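Insulinase family protease (Yersinia pestis, PDB 3GO9) is a predicted protease of the insulinase (M16) family that probably hydrolyses peptide bonds. Local coordinates at residues P24-Q28 against Q38-T42; R49-I55 against L115-P121; L214-G218 against L391-L396. All blocks are in the same frame, centred on the assembly; numbering follows the deposited sequence.

The three contacts lie on one mixed sheet of seven strands and on the helix 388-401 that packs against it. Contact 1 is the hairpin of strands 26-30 and 36-41 at one end of the sheet, and contact 2 pairs strands 50-56 and 114-120 further across. Strand 212-218 runs between strands 36-41 and 50-56, and in contact 3 it meets the helix. Contact 3 therefore sits between the others, its centre about 9 Å from that of contact 1 and about 8 Å from that of contact 2, whose own centres are about 15 Å apart. They follow in series along the chain: strand 212-218 is inserted between much earlier strands, and helix 388-401, later still, packs on the sheet.

Contact 1. Residues P24-Q28 against Q38-T42; sequences PAWQQ and QLLAT
A beta hairpin at the edge of the seven-stranded sheet joins 24-28 to 38-42: strand 26-30 is the outermost strand and runs antiparallel to strand 36-41. Gln-27 and Leu-39 form a hydrogen-bonded pair. Gln-27 N gives to Leu-39 O at 2.9 Å, and Leu-39 N returns a straighter bond to Gln-27 O, 2.8 Å long with 161° at the hydrogen.

On one face the indole of Trp-26 lies over Leu-40. With CG beside the backbone N (chi1 -83°), the ring reaches across the neighbouring strand, and Leu-40 CB stands 3.5 Å from the centroid of the six-membered ring, almost on its normal: a CH-pi contact. A broad flat ring suits this place because a flat face can lie against the CB of Leu-40, and Arg-395 of helix 388-401 adds a cation-pi contact. The branched leucine also reaches past the indole, placing its CD1 3.7 Å from Ala-25 CB, where a small methyl fits.

On the same face Gln-28 and Gln-38 run side by side with their amide planes nearly perpendicular, and Gln-38 OE1 accepts a hydrogen bond from Arg-395. The other face carries Gln-27 and Leu-39. Beyond the regular pairing a water bridges the strands: it accepts from Ala-41 N at 2.9 Å and lies 2.9 Å from Gln-27 OE1.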
loop_
_atom_site.group_PDB
_atom_site.type_symbol
_atom_site.label_atom_id
_atom_site.label_comp_id
_atom_site.label_asym_id
_atom_site.label_seq_id
_atom_site.Cartn_x
_atom_site.Cartn_y
_atom_site.Cartn_z
ATOM N N PRO A 24 -3.176 16.552 -13.450
ATOM C CA PRO A 24 -4.434 17.287 -13.526
ATOM C C PRO A 24 -5.589 16.388 -13.978
ATOM O O PRO A 24 -6.738 16.779 -13.833
ATOM C CB PRO A 24 -4.129 18.389 -14.575
ATOM C CG PRO A 24 -3.145 17.801 -15.431
ATOM C CD PRO A 24 -2.258 16.955 -14.538
ATOM N N ALA A 25 -5.298 15.172 -14.428
ATOM C CA ALA A 25 -6.350 14.221 -14.743
ATOM C C ALA A 25 -7.214 13.891 -13.503
ATOM O O ALA A 25 -8.409 13.546 -13.655
ATOM C CB ALA A 25 -5.771 12.981 -15.301
ATOM N N TRP A 26 -6.636 13.987 -12.307
ATOM C CA TRP A 26 -7.355 13.765 -11.049
ATOM C C TRP A 26 -8.000 15.050 -10.595
ATOM O O TRP A 26 -7.278 15.912 -10.015
ATOM C CB TRP A 26 -6.450 13.209 -9.961
ATOM C CG TRP A 26 -6.267 11.742 -10.035
ATOM C CD1 TRP A 26 -5.264 11.068 -10.606
ATOM C CD2 TRP A 26 -7.148 10.784 -9.509
ATOM N NE1 TRP A 26 -5.429 9.737 -10.459
ATOM C CE2 TRP A 26 -6.616 9.521 -9.799
ATOM C CE3 TRP A 26 -8.363 10.877 -8.827
ATOM C CZ2 TRP A 26 -7.224 8.365 -9.415
ATOM C CZ3 TRP A 26 -8.969 9.716 -8.421
ATOM C CH2 TRP A 26 -8.397 8.462 -8.722
ATOM N N GLN A 27 -9.312 15.179 -10.875
ATOM C CA GLN A 27 -10.155 16.287 -10.492
ATOM C C GLN A 27 -10.435 16.180 -9.015
ATOM O O GLN A 27 -10.721 15.100 -8.511
ATOM C CB GLN A 27 -11.487 16.287 -11.215
ATOM C CG GLN A 27 -11.380 16.122 -12.751
ATOM C CD GLN A 27 -12.707 15.983 -13.430
ATOM O OE1 GLN A 27 -12.888 15.095 -14.279
ATOM N NE2 GLN A 27 -13.662 16.850 -13.060
ATOM N N GLN A 28 -10.356 17.288 -8.316
ATOM C CA GLN A 28 -10.593 17.225 -6.866
ATOM C C GLN A 28 -11.495 18.325 -6.398
ATOM O O GLN A 28 -11.575 19.405 -6.991
ATOM C CB GLN A 28 -9.285 17.335 -6.154
ATOM C CG GLN A 28 -8.224 16.323 -6.652
ATOM C CD GLN A 28 -6.952 16.431 -5.910
ATOM O OE1 GLN A 28 -6.636 15.600 -5.072
ATOM N NE2 GLN A 28 -6.179 17.460 -6.223
ATOM N N GLN A 38 -12.284 12.978 -5.157
ATOM C CA GLN A 38 -11.318 12.949 -6.223
ATOM C C GLN A 38 -11.878 12.051 -7.310
ATOM O O GLN A 38 -12.332 10.971 -7.026
ATOM C CB GLN A 38 -9.976 12.435 -5.752
ATOM C CG GLN A 38 -9.340 13.168 -4.602
ATOM C CD GLN A 38 -7.914 12.744 -4.300
ATOM O OE1 GLN A 38 -7.219 12.093 -5.114
ATOM N NE2 GLN A 38 -7.469 13.086 -3.103
ATOM N N LEU A 39 -11.831 12.509 -8.560
ATOM C CA LEU A 39 -12.414 11.792 -9.666
ATOM C C LEU A 39 -11.386 11.694 -10.817
ATOM O O LEU A 39 -10.770 12.684 -11.237
ATOM C CB LEU A 39 -13.656 12.550 -10.150
ATOM C CG LEU A 39 -14.257 12.187 -11.468
ATOM C CD1 LEU A 39 -14.637 10.706 -11.511
ATOM C CD2 LEU A 39 -15.472 13.119 -11.642
ATOM N N LEU A 40 -11.224 10.493 -11.339
ATOM C CA LEU A 40 -10.447 10.253 -12.508
ATOM C C LEU A 40 -11.374 9.723 -13.601
ATOM O O LEU A 40 -11.774 8.569 -13.559
ATOM C CB LEU A 40 -9.335 9.204 -12.234
ATOM C CG LEU A 40 -8.394 8.937 -13.421
ATOM C CD1 LEU A 40 -7.652 10.199 -13.862
ATOM C CD2 LEU A 40 -7.401 7.766 -13.187
ATOM N N ALA A 41 -11.738 10.563 -14.575
ATOM C CA ALA A 41 -12.506 10.055 -15.713
ATOM C C ALA A 41 -11.585 9.256 -16.646
ATOM O O ALA A 41 -10.465 9.703 -16.949
ATOM C CB ALA A 41 -13.138 11.251 -16.485
ATOM N N THR A 42 -12.074 8.116 -17.160
ATOM C CA THR A 42 -11.251 7.226 -17.983
ATOM C C THR A 42 -11.957 6.918 -19.310
ATOM O O THR A 42 -12.459 5.814 -19.538
ATOM C CB THR A 42 -10.942 5.926 -17.226
ATOM O OG1 THR A 42 -12.166 5.244 -16.915
ATOM C CG2 THR A 42 -10.135 6.246 -15.948
HETATM O O HOH W 1 -10.708 13.279 -14.660
#

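Contact 2. Residues R49-I55 against L115-P121; sequences RIELRLI and LYSLSLP
Antiparallel strands 50-56 and 114-120, inside the seven-stranded sheet, pair in unbroken register from Ile-50 with Leu-120 to Ile-55 with Leu-115. Their backbone ladder is regular; Leu-52 N, for example, meets Leu-118 O at 2.9 Å and 178°.

One face is polar around Ser-119. Arg-49 bends at chi3 (77°), which turns its guanidinium back over the partner strand to grip Ser-119 side-on with two nitrogens. NE donates to Ser-119 OG at 2.9 Å, with the hydroxyl lying in the guanidinium plane, while NH2 reaches Ser-119 O at 2.9 Å from above the carbonyl plane. One guanidinium face rests over Leu-120 C and Pro-121 N. A serine suits the site because its hydroxyl can accept and donate together: Ser-119 OG donates a hydrogen bond to Glu-51 OE2 at 2.6 Å, on the syn side of the carboxylate but 34° out of its plane.

Glu-51 and Arg-53 fold toward each other, each chain bent at chi2. Both NH1 and NH2 of Arg-53 point at Glu-51 OE1 in an end-on salt bridge, NH2 at 2.9 Å. NH1 also donates to Leu-52 O, approaching the opposite face of that carbonyl from Leu-118 N. A bound zinc lies about 4 Å from the Glu-51 side chain, probably the one held by Asp-99, Glu-101, Asp-387 and Asp-389; Asp-99 touches Arg-49, Glu-51 and Ser-119. The face turns apolar at its other end, where Ile-55 CG1 meets Leu-115 CD1.

On the other face Tyr-116, Leu-118 and Leu-120 meet helix 125-140, and between the strands Leu-52 CD1 meets Leu-120 CD1 at 3.8 Å.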
loop_
_atom_site.group_PDB
_atom_site.type_symbol
_atom_site.label_atom_id
_atom_site.label_comp_id
_atom_site.label_asym_id
_atom_site.label_seq_id
_atom_site.Cartn_x
_atom_site.Cartn_y
_atom_site.Cartn_z
ATOM N N ARG A 49 -15.238 -1.344 -15.387
ATOM C CA ARG A 49 -16.048 -1.141 -14.186
ATOM C C ARG A 49 -15.696 0.192 -13.507
ATOM O O ARG A 49 -14.556 0.722 -13.635
ATOM C CB ARG A 49 -15.837 -2.321 -13.219
ATOM C CG ARG A 49 -16.405 -3.669 -13.760
ATOM C CD ARG A 49 -16.369 -4.714 -12.714
ATOM N NE ARG A 49 -17.411 -4.632 -11.681
ATOM C CZ ARG A 49 -18.655 -5.111 -11.787
ATOM N NH1 ARG A 49 -19.040 -5.715 -12.911
ATOM N NH2 ARG A 49 -19.502 -5.041 -10.795
ATOM N N ILE A 50 -16.693 0.744 -12.830
ATOM C CA ILE A 50 -16.547 2.050 -12.155
ATOM C C ILE A 50 -16.149 1.709 -10.765
ATOM O O ILE A 50 -16.904 1.015 -10.049
ATOM C CB ILE A 50 -17.836 2.825 -12.164
ATOM C CG1 ILE A 50 -18.393 2.994 -13.571
ATOM C CG2 ILE A 50 -17.726 4.188 -11.432
ATOM C CD1 ILE A 50 -17.404 3.461 -14.558
ATOM N N GLU A 51 -15.005 2.254 -10.309
ATOM C CA GLU A 51 -14.484 1.967 -8.973
ATOM C C GLU A 51 -14.701 3.140 -8.027
ATOM O O GLU A 51 -14.357 4.255 -8.355
ATOM C CB GLU A 51 -12.993 1.629 -9.028
ATOM C CG GLU A 51 -12.653 0.424 -9.909
ATOM C CD GLU A 51 -13.185 -0.880 -9.334
ATOM O OE1 GLU A 51 -13.191 -1.017 -8.088
ATOM O OE2 GLU A 51 -13.565 -1.797 -10.126
ATOM N N LEU A 52 -15.281 2.857 -6.856
ATOM C CA LEU A 52 -15.504 3.851 -5.830
ATOM C C LEU A 52 -14.788 3.425 -4.550
ATOM O O LEU A 52 -14.856 2.252 -4.117
ATOM C CB LEU A 52 -17.011 4.024 -5.558
ATOM C CG LEU A 52 -17.884 4.530 -6.706
ATOM C CD1 LEU A 52 -18.391 3.376 -7.491
ATOM C CD2 LEU A 52 -19.080 5.243 -6.104
ATOM N N ARG A 53 -14.150 4.377 -3.876
ATOM C CA ARG A 53 -13.499 4.091 -2.617
ATOM C C ARG A 53 -13.848 5.234 -1.663
ATOM O O ARG A 53 -13.715 6.410 -2.034
ATOM C CB ARG A 53 -11.967 3.986 -2.777
ATOM C CG ARG A 53 -11.567 2.935 -3.750
ATOM C CD ARG A 53 -11.672 1.522 -3.219
ATOM N NE ARG A 53 -11.077 0.661 -4.235
ATOM C CZ ARG A 53 -11.716 0.216 -5.318
ATOM N NH1 ARG A 53 -12.997 0.415 -5.501
ATOM N NH2 ARG A 53 -11.062 -0.417 -6.277
ATOM N N LEU A 54 -14.278 4.900 -0.448
ATOM C CA LEU A 54 -14.469 5.911 0.567
ATOM C C LEU A 54 -13.491 5.586 1.641
ATOM O O LEU A 54 -13.591 4.521 2.278
ATOM C CB LEU A 54 -15.910 5.933 1.121
ATOM C CG LEU A 54 -16.169 6.943 2.261
ATOM C CD1 LEU A 54 -16.150 8.405 1.700
ATOM C CD2 LEU A 54 -17.529 6.642 2.897
ATOM N N ILE A 55 -12.535 6.488 1.846
ATOM C CA ILE A 55 -11.625 6.373 3.001
ATOM C C ILE A 55 -12.114 7.260 4.115
ATOM O O ILE A 55 -12.415 8.459 3.929
ATOM C CB ILE A 55 -10.133 6.747 2.664
ATOM C CG1 ILE A 55 -9.538 5.797 1.672
ATOM C CG2 ILE A 55 -9.264 6.699 4.000
ATOM C CD1 ILE A 55 -8.116 6.256 1.168
ATOM N N LEU A 115 -11.572 1.644 4.833
ATOM C CA LEU A 115 -11.704 1.822 3.390
ATOM C C LEU A 115 -12.901 1.012 2.935
ATOM O O LEU A 115 -12.886 -0.244 3.068
ATOM C CB LEU A 115 -10.449 1.305 2.677
ATOM C CG LEU A 115 -10.516 1.232 1.136
ATOM C CD1 LEU A 115 -10.590 2.632 0.605
ATOM C CD2 LEU A 115 -9.301 0.515 0.527
ATOM N N TYR A 116 -13.927 1.709 2.387
ATOM C CA TYR A 116 -15.092 1.078 1.764
ATOM C C TYR A 116 -14.874 1.007 0.261
ATOM O O TYR A 116 -14.435 1.976 -0.341
ATOM C CB TYR A 116 -16.367 1.885 2.038
ATOM C CG TYR A 116 -16.759 1.892 3.510
ATOM C CD1 TYR A 116 -17.493 0.899 4.031
ATOM C CD2 TYR A 116 -16.303 2.896 4.381
ATOM C CE1 TYR A 116 -17.906 0.926 5.348
ATOM C CE2 TYR A 116 -16.637 2.866 5.749
ATOM C CZ TYR A 116 -17.457 1.892 6.200
ATOM O OH TYR A 116 -17.828 1.748 7.537
ATOM N N SER A 117 -15.238 -0.126 -0.361
ATOM C CA SER A 117 -14.950 -0.329 -1.771
ATOM C C SER A 117 -16.153 -0.898 -2.496
ATOM O O SER A 117 -16.684 -1.947 -2.097
ATOM C CB SER A 117 -13.763 -1.272 -1.992
ATOM O OG SER A 117 -12.538 -0.843 -1.363
ATOM N N LEU A 118 -16.513 -0.261 -3.601
ATOM C CA LEU A 118 -17.517 -0.757 -4.543
ATOM C C LEU A 118 -16.956 -0.719 -5.977
ATOM O O LEU A 118 -16.192 0.187 -6.353
ATOM C CB LEU A 118 -18.808 0.046 -4.464
ATOM C CG LEU A 118 -19.726 -0.344 -3.310
ATOM C CD1 LEU A 118 -20.662 0.756 -2.846
ATOM C CD2 LEU A 118 -20.582 -1.534 -3.774
ATOM N N SER A 119 -17.339 -1.692 -6.795
ATOM C CA SER A 119 -16.914 -1.808 -8.180
ATOM C C SER A 119 -18.186 -2.111 -8.957
ATOM O O SER A 119 -18.783 -3.183 -8.726
ATOM C CB SER A 119 -15.950 -3.010 -8.336
ATOM O OG SER A 119 -15.686 -3.295 -9.722
ATOM N N LEU A 120 -18.625 -1.177 -9.789
ATOM C CA LEU A 120 -19.913 -1.252 -10.442
ATOM C C LEU A 120 -19.723 -1.564 -11.905
ATOM O O LEU A 120 -18.756 -1.152 -12.551
ATOM C CB LEU A 120 -20.657 0.084 -10.353
ATOM C CG LEU A 120 -20.784 0.678 -8.978
ATOM C CD1 LEU A 120 -21.528 2.008 -9.048
ATOM C CD2 LEU A 120 -21.485 -0.317 -8.055
ATOM N N PRO A 121 -20.703 -2.234 -12.505
ATOM C CA PRO A 121 -20.568 -2.366 -13.927
ATOM C C PRO A 121 -20.657 -1.047 -14.645
ATOM O O PRO A 121 -21.275 -0.109 -14.185
ATOM C CB PRO A 121 -21.765 -3.250 -14.329
ATOM C CG PRO A 121 -22.496 -3.518 -13.081
ATOM C CD PRO A 121 -22.024 -2.603 -12.019
#

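Contact 3. Residues L214-G218 against L391-L396; sequences LYVVG and LMSQRL
A selenomethionine, the labelled form of Met-392, reaches from helix 388-401 into the angle between Tyr-215 and Val-217 on strand 212-218, packing helix against sheet. Its CG is anti to the backbone N (chi1 176°), and bends at chi2 and chi3 then fold the chain so that selenium and terminal methyl both touch the strand. SE lies 3.6 Å from Tyr-215 CB and 5.2 Å from the ring centroid, well off the normal, an oblique Met-aromatic contact. CE lies 3.5 Å from Val-217 CG2. A long, flexible, unbranched chain can bend to touch both Tyr-215 and Val-217.

One helical turn on, Leu-396 covers the tyrosine. Its CD2 stands 3.5 Å over the centre of the Tyr-215 ring, 10° off the normal, in a CH-pi contact. The phenol suits the place twice over: its face takes this methyl, while its hydroxyl is hydrogen-bonded to Gln-399 of the same helix. Arg-395 brings its aliphatic CG to the ring obliquely and sends its guanidinium on to Asp-405 and Gln-38. Val-216, facing the other way, meets Ile-225 of helix 222-233. At the opposite end of the contact, beta-branched Val-217 turns CG1 to Leu-391 CD1, 4.1 Å away.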
loop_
_atom_site.group_PDB
_atom_site.type_symbol
_atom_site.label_atom_id
_atom_site.label_comp_id
_atom_site.label_asym_id
_atom_site.label_seq_id
_atom_site.Cartn_x
_atom_site.Cartn_y
_atom_site.Cartn_z
ATOM N N LEU A 214 -13.757 10.603 -0.839
ATOM C CA LEU A 214 -14.306 9.692 -1.834
ATOM C C LEU A 214 -13.501 9.744 -3.128
ATOM O O LEU A 214 -13.205 10.843 -3.616
ATOM C CB LEU A 214 -15.758 10.062 -2.151
ATOM C CG LEU A 214 -16.453 9.223 -3.223
ATOM C CD1 LEU A 214 -16.770 7.814 -2.779
ATOM C CD2 LEU A 214 -17.745 9.946 -3.703
ATOM N N TYR A 215 -13.124 8.579 -3.645
ATOM C CA TYR A 215 -12.424 8.505 -4.906
ATOM C C TYR A 215 -13.280 7.726 -5.895
ATOM O O TYR A 215 -13.915 6.753 -5.534
ATOM C CB TYR A 215 -11.094 7.719 -4.785
ATOM C CG TYR A 215 -10.120 8.238 -3.757
ATOM C CD1 TYR A 215 -9.005 8.979 -4.165
ATOM C CD2 TYR A 215 -10.270 7.942 -2.440
ATOM C CE1 TYR A 215 -8.097 9.481 -3.214
ATOM C CE2 TYR A 215 -9.408 8.436 -1.499
ATOM C CZ TYR A 215 -8.306 9.196 -1.921
ATOM O OH TYR A 215 -7.388 9.664 -0.960
ATOM N N VAL A 216 -13.287 8.170 -7.161
ATOM C CA VAL A 216 -14.033 7.523 -8.200
ATOM C C VAL A 216 -13.114 7.448 -9.423
ATOM O O VAL A 216 -12.553 8.494 -9.862
ATOM C CB VAL A 216 -15.301 8.296 -8.590
ATOM C CG1 VAL A 216 -16.077 7.623 -9.764
ATOM C CG2 VAL A 216 -16.220 8.490 -7.364
ATOM N N VAL A 217 -13.050 6.263 -10.016
ATOM C CA VAL A 217 -12.340 6.081 -11.293
ATOM C C VAL A 217 -13.259 5.378 -12.274
ATOM O O VAL A 217 -13.777 4.287 -11.963
ATOM C CB VAL A 217 -11.119 5.187 -11.112
ATOM C CG1 VAL A 217 -10.426 4.873 -12.468
ATOM C CG2 VAL A 217 -10.108 5.877 -10.138
ATOM N N GLY A 218 -13.382 5.949 -13.470
ATOM C CA GLY A 218 -14.173 5.271 -14.484
ATOM C C GLY A 218 -14.661 6.185 -15.550
ATOM O O GLY A 218 -14.413 7.385 -15.540
ATOM N N LEU A 391 -5.638 1.606 -11.626
ATOM C CA LEU A 391 -5.558 3.049 -11.511
ATOM C C LEU A 391 -5.941 3.477 -10.086
ATOM O O LEU A 391 -5.324 4.389 -9.504
ATOM C CB LEU A 391 -6.467 3.740 -12.545
ATOM C CG LEU A 391 -6.151 3.505 -14.006
ATOM C CD1 LEU A 391 -7.239 4.139 -14.942
ATOM C CD2 LEU A 391 -4.748 4.014 -14.370
HETATM N N MSE A 392 -7.004 2.868 -9.567
HETATM C CA MSE A 392 -7.486 3.216 -8.224
HETATM C C MSE A 392 -6.478 2.846 -7.164
HETATM O O MSE A 392 -6.181 3.680 -6.290
HETATM C CB MSE A 392 -8.850 2.598 -7.918
HETATM C CG MSE A 392 -9.301 2.863 -6.524
HETATM SE SE MSE A 392 -9.702 4.795 -6.262
HETATM C CE MSE A 392 -11.454 4.786 -7.067
ATOM N N SER A 393 -5.966 1.601 -7.186
ATOM C CA SER A 393 -5.040 1.186 -6.138
ATOM C C SER A 393 -3.765 1.994 -6.168
ATOM O O SER A 393 -3.177 2.280 -5.132
ATOM C CB SER A 393 -4.797 -0.315 -6.137
ATOM O OG SER A 393 -4.332 -0.725 -7.377
ATOM N N GLN A 394 -3.312 2.369 -7.367
ATOM C CA GLN A 394 -2.137 3.219 -7.495
ATOM C C GLN A 394 -2.361 4.569 -6.848
ATOM O O GLN A 394 -1.486 5.062 -6.120
ATOM C CB GLN A 394 -1.746 3.392 -8.966
ATOM C CG GLN A 394 -1.118 2.152 -9.568
ATOM C CD GLN A 394 -0.574 2.320 -10.969
ATOM O OE1 GLN A 394 -0.601 3.417 -11.562
ATOM N NE2 GLN A 394 -0.126 1.193 -11.552
ATOM N N ARG A 395 -3.549 5.168 -7.087
ATOM C CA ARG A 395 -3.851 6.453 -6.474
ATOM C C ARG A 395 -3.902 6.354 -4.948
ATOM O O ARG A 395 -3.326 7.203 -4.282
ATOM C CB ARG A 395 -5.183 7.005 -6.987
ATOM C CG ARG A 395 -5.482 8.403 -6.445
ATOM C CD ARG A 395 -4.550 9.451 -6.909
ATOM N NE ARG A 395 -5.066 10.783 -6.593
ATOM C CZ ARG A 395 -4.489 11.917 -7.009
ATOM N NH1 ARG A 395 -3.398 11.894 -7.799
ATOM N NH2 ARG A 395 -5.022 13.095 -6.670
ATOM N N LEU A 396 -4.576 5.327 -4.407
ATOM C CA LEU A 396 -4.650 5.182 -2.938
ATOM C C LEU A 396 -3.239 4.969 -2.373
ATOM O O LEU A 396 -2.886 5.500 -1.320
ATOM C CB LEU A 396 -5.548 4.025 -2.542
ATOM C CG LEU A 396 -7.035 4.171 -2.831
ATOM C CD1 LEU A 396 -7.866 3.181 -2.048
ATOM C CD2 LEU A 396 -7.561 5.609 -2.623
#